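Side-chain contacts in methyl-accepting chemotaxis protein (Vibrio parahaemolyticus, PDB 4EXO), which probably senses small ligands such as pyruvate, bound in its periplasmic Cache domain, and relays the signal to the chemotaxis machinery: residues A20-M23 / M24-A28; W113-P116 / T117-A120. One frame throughout, in Å; residues are numbered along the deposited sequence.

Interaction 1 of 2, residues A20-M23 / M24-A28; sequences AYMM and MGVTA
Met23 and Thr27, one helical turn apart, meet at a shared oxygen: Thr27 OG1 donates to Met23 O at 2.7 Å, and Thr27 N reaches the same Met23 O at 2.9 Å. The two donors arrive from opposite faces of the carbonyl plane, the hydroxyl tilted 31° from it. A first torsion of 56° sets OG1 between the backbone N and the carbonyl carbon of Thr27, from where it can turn back on the preceding turn. The methyl branch faces the same residue but meets its side chain, Thr27 CG2 lying 4.0 Å from Met23 CG as the two side chains slant across each other.

On another flank of the helix, Met22, built as selenomethionine, bends at chi2 and chi3, and its SE comes within 3.8 Å of Val26 CG2. That same Val26 CG2 also sits 3.4 Å from Met22 O, beside the backbone bond from Val26 N to Met22 O, which is nearly straight at 175°. Beyond this pair, Met22 and Val26 both pack on Leu138 and Glu129 of the sheet.

The Thr27 hydroxyl is also hydrogen-bonded to Arg53 N of the second subunit. Chemically, then, helix 2-28 presents an apolar flank to its own sheet, while near its C-terminal end a threonine hydroxyl joins an intrahelical carbonyl to the dimer interface.

Interaction 2 of 2, residues W113-P116 / T117-A120; sequences WHKP and TINA. With PYR (pyruvic acid), chain B.
The indole of Trp113 carries pyruvic acid over one face, with the ligand's carboxyl carbon C 3.3 Å above the ring plane and displaced toward the rim. The ligand extends across the ring system: OXT is 3.1 Å from Trp113 NE1, whereas O3 approaches Trp113 CZ2 on the six-membered ring. Tyr59 and Lys124, which touch the indole, also hydrogen-bond the ligand.

The neighbouring ring is approached at its edge. His114 NE2 donates to Asn119 OD1 over 2.9 Å, and although the oxygen is almost in the imidazole plane, the bond is bent, with 131° at the hydrogen. Ring and amide planes stand 74° apart, so the amide meets the imidazole edge steeply turned rather than stacked.

Two backbone bonds accompany the turn: Lys115 N donates to Ala120 O at 2.9 Å, and Ile118 N to Lys115 O at 3.1 Å, the second closing a type I turn with Pro116 and Thr117 at its corners. Asn119, with positive phi and psi, then swings the chain into the returning strand.

Lys115 runs fully extended over this turn; its CD passes 4.0 Å from Ile118 CD1, and its CE lies 3.6 Å from Thr117 OG1. The ammonium continues to a salt bridge with Asp145, and the Thr117 hydroxyl is hydrogen-bonded to Asp57.

Polar side chains thus brace the turn in two ways, His114 to Asn119 across its base, and Lys115 and Thr117 to carboxylates outside. Two residues before Lys115 on the same strand, Trp113 instead offers a flat aromatic wall against which pyruvate can lie while polar neighbours hold its oxygens.

From the N terminus, the chain first forms interaction 1, which joins successive turns near the end of the long helix 2-28 and closes no loop. After the shorter helices, the first two strands and helix 94-104, interaction 2 folds strand 108-115 back onto strand 120-131 as a hairpin. The contacts therefore stand in series, neither nested nor crossed, with centres 23 Å apart and nearest atoms about 13 Å apart. The antiparallel sheet connects them indirectly: Met22 of interaction 1 packs on strands 120-131 and 136-143, and strand 120-131 leaves the hairpin of interaction 2. One contact faces the second subunit, the other reaches the ligand pocket.

Interaction 1 of 2, residues A20-M23 / M24-A28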
loop_
_atom_site.group_PDB
_atom_site.type_symbol
_atom_site.label_atom_id
_atom_site.label_comp_id
_atom_site.label_asym_id
_atom_site.label_seq_id
_atom_site.Cartn_x
_atom_site.Cartn_y
_atom_site.Cartn_z
ATOM N N ALA A 20 2.569 -5.209 5.369
ATOM C CA ALA A 20 1.503 -4.930 4.387
ATOM C C ALA A 20 1.919 -3.868 3.378
ATOM O O ALA A 20 1.750 -4.036 2.164
ATOM C CB ALA A 20 0.191 -4.484 5.102
ATOM N N TYR A 21 2.440 -2.752 3.871
ATOM C CA TYR A 21 2.878 -1.682 2.959
ATOM C C TYR A 21 3.967 -2.186 2.039
ATOM O O TYR A 21 3.963 -1.862 0.850
ATOM C CB TYR A 21 3.435 -0.492 3.764
ATOM C CG TYR A 21 2.410 0.150 4.722
ATOM C CD1 TYR A 21 1.070 0.239 4.366
ATOM C CD2 TYR A 21 2.812 0.680 5.949
ATOM C CE1 TYR A 21 0.133 0.840 5.199
ATOM C CE2 TYR A 21 1.888 1.288 6.800
ATOM C CZ TYR A 21 0.561 1.364 6.416
ATOM O OH TYR A 21 -0.366 1.935 7.256
HETATM N N MSE A 22 4.919 -2.966 2.593
HETATM C CA MSE A 22 5.979 -3.517 1.754
HETATM C C MSE A 22 5.373 -4.415 0.659
HETATM O O MSE A 22 5.784 -4.341 -0.502
HETATM C CB MSE A 22 7.015 -4.323 2.577
HETATM C CG MSE A 22 8.151 -4.943 1.722
HETATM SE SE MSE A 22 9.202 -3.636 0.666
HETATM C CE MSE A 22 9.628 -2.438 2.113
HETATM N N MSE A 23 4.433 -5.277 1.034
HETATM C CA MSE A 23 3.746 -6.121 0.056
HETATM C C MSE A 23 3.130 -5.308 -1.067
HETATM O O MSE A 23 3.235 -5.673 -2.232
HETATM C CB MSE A 23 2.658 -6.998 0.695
HETATM C CG MSE A 23 2.143 -7.994 -0.303
HETATM SE SE MSE A 23 0.818 -9.179 0.524
HETATM C CE MSE A 23 1.936 -10.370 1.571
HETATM N N MSE A 24 2.520 -4.176 -0.731
HETATM C CA MSE A 24 1.927 -3.329 -1.766
HETATM C C MSE A 24 2.942 -2.802 -2.761
HETATM O O MSE A 24 2.676 -2.773 -3.963
HETATM C CB MSE A 24 1.145 -2.179 -1.132
HETATM C CG MSE A 24 0.020 -2.687 -0.265
HETATM SE SE MSE A 24 -1.177 -1.260 0.262
HETATM C CE MSE A 24 -1.957 -0.796 -1.443
ATOM N N GLY A 25 4.099 -2.374 -2.259
ATOM C CA GLY A 25 5.146 -1.860 -3.124
ATOM C C GLY A 25 5.720 -2.961 -4.033
ATOM O O GLY A 25 5.833 -2.779 -5.236
ATOM N N VAL A 26 6.030 -4.111 -3.435
ATOM C CA VAL A 26 6.552 -5.258 -4.143
ATOM C C VAL A 26 5.562 -5.765 -5.218
ATOM O O VAL A 26 5.963 -6.089 -6.354
ATOM C CB VAL A 26 6.987 -6.385 -3.140
ATOM C CG1 VAL A 26 7.347 -7.721 -3.888
ATOM C CG2 VAL A 26 8.209 -5.889 -2.292
ATOM N N THR A 27 4.285 -5.798 -4.881
ATOM C CA THR A 27 3.299 -6.271 -5.855
ATOM C C THR A 27 2.964 -5.203 -6.908
ATOM O O THR A 27 2.720 -5.553 -8.050
ATOM C CB THR A 27 2.030 -6.833 -5.172
ATOM O OG1 THR A 27 1.465 -5.849 -4.306
ATOM C CG2 THR A 27 2.394 -8.072 -4.330
ATOM N N ALA A 28 3.010 -3.919 -6.548
ATOM C CA ALA A 28 2.790 -2.857 -7.534
ATOM C C ALA A 28 3.765 -2.928 -8.707
ATOM O O ALA A 28 3.385 -2.589 -9.842
ATOM C CB ALA A 28 2.816 -1.455 -6.888
#

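Interaction 2 of 2, residues W113-P116 / T117-A120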
loop_
_atom_site.group_PDB
_atom_site.type_symbol
_atom_site.label_atom_id
_atom_site.label_comp_id
_atom_site.label_asym_id
_atom_site.label_seq_id
_atom_site.Cartn_x
_atom_site.Cartn_y
_atom_site.Cartn_z
ATOM N N TRP A 113 16.267 9.119 11.128
ATOM C CA TRP A 113 16.368 9.593 9.767
ATOM C C TRP A 113 15.516 10.866 9.646
ATOM O O TRP A 113 14.583 11.112 10.448
ATOM C CB TRP A 113 15.865 8.521 8.777
ATOM C CG TRP A 113 16.336 8.771 7.370
ATOM C CD1 TRP A 113 15.684 9.508 6.397
ATOM C CD2 TRP A 113 17.559 8.310 6.775
ATOM N NE1 TRP A 113 16.442 9.530 5.247
ATOM C CE2 TRP A 113 17.581 8.784 5.441
ATOM C CE3 TRP A 113 18.636 7.518 7.244
ATOM C CZ2 TRP A 113 18.645 8.531 4.563
ATOM C CZ3 TRP A 113 19.696 7.255 6.357
ATOM C CH2 TRP A 113 19.684 7.745 5.031
ATOM N N HIS A 114 15.816 11.657 8.624
ATOM C CA HIS A 114 14.954 12.784 8.251
ATOM C C HIS A 114 13.481 12.328 8.244
ATOM O O HIS A 114 13.132 11.303 7.658
ATOM C CB HIS A 114 15.354 13.264 6.862
ATOM C CG HIS A 114 14.416 14.276 6.261
ATOM N ND1 HIS A 114 13.403 13.926 5.393
ATOM C CD2 HIS A 114 14.397 15.627 6.340
ATOM C CE1 HIS A 114 12.782 15.019 4.980
ATOM N NE2 HIS A 114 13.381 16.068 5.527
ATOM N N LYS A 115 12.624 13.105 8.893
ATOM C CA LYS A 115 11.190 12.854 8.886
ATOM C C LYS A 115 10.508 13.989 8.068
ATOM O O LYS A 115 10.579 15.157 8.468
ATOM C CB LYS A 115 10.677 12.884 10.332
ATOM C CG LYS A 115 9.168 12.682 10.471
ATOM C CD LYS A 115 8.766 12.605 11.959
ATOM C CE LYS A 115 7.263 12.420 12.106
ATOM N NZ LYS A 115 6.820 12.317 13.546
ATOM N N PRO A 116 9.885 13.656 6.919
ATOM C CA PRO A 116 9.361 14.705 6.024
ATOM C C PRO A 116 8.514 15.760 6.713
ATOM O O PRO A 116 8.721 16.965 6.457
ATOM C CB PRO A 116 8.556 13.914 4.986
ATOM C CG PRO A 116 9.415 12.611 4.826
ATOM C CD PRO A 116 9.844 12.309 6.294
ATOM N N THR A 117 7.584 15.363 7.576
ATOM C CA THR A 117 6.617 16.342 8.097
ATOM C C THR A 117 7.219 17.386 9.059
ATOM O O THR A 117 6.520 18.338 9.427
ATOM C CB THR A 117 5.383 15.672 8.769
ATOM O OG1 THR A 117 5.807 14.782 9.814
ATOM C CG2 THR A 117 4.512 14.910 7.732
ATOM N N ILE A 118 8.466 17.195 9.507
ATOM C CA ILE A 118 9.151 18.192 10.367
ATOM C C ILE A 118 10.512 18.606 9.816
ATOM O O ILE A 118 11.219 19.428 10.422
ATOM C CB ILE A 118 9.331 17.704 11.849
ATOM C CG1 ILE A 118 10.183 16.408 11.910
ATOM C CG2 ILE A 118 7.960 17.520 12.515
ATOM C CD1 ILE A 118 10.551 15.934 13.393
ATOM N N ASN A 119 10.881 18.046 8.665
ATOM C CA ASN A 119 12.184 18.317 8.069
ATOM C C ASN A 119 13.333 18.295 9.098
ATOM O O ASN A 119 14.142 19.249 9.174
ATOM C CB ASN A 119 12.183 19.675 7.283
ATOM C CG ASN A 119 13.430 19.851 6.428
ATOM O OD1 ASN A 119 14.059 18.857 6.010
ATOM N ND2 ASN A 119 13.808 21.102 6.156
ATOM N N ALA A 120 13.408 17.221 9.903
ATOM C CA ALA A 120 14.455 17.097 10.916
ATOM C C ALA A 120 14.576 15.609 11.252
ATOM O O ALA A 120 13.676 14.852 10.959
ATOM C CB ALA A 120 14.041 17.900 12.203
HETATM C C PYR B . 15.369 6.278 4.770
HETATM O O PYR B . 14.859 5.946 5.937
HETATM O OXT PYR B . 14.758 7.197 4.048
HETATM C CA PYR B . 16.557 5.677 4.294
HETATM O O3 PYR B . 16.980 6.061 3.147
HETATM C CB PYR B . 17.366 4.641 5.065
#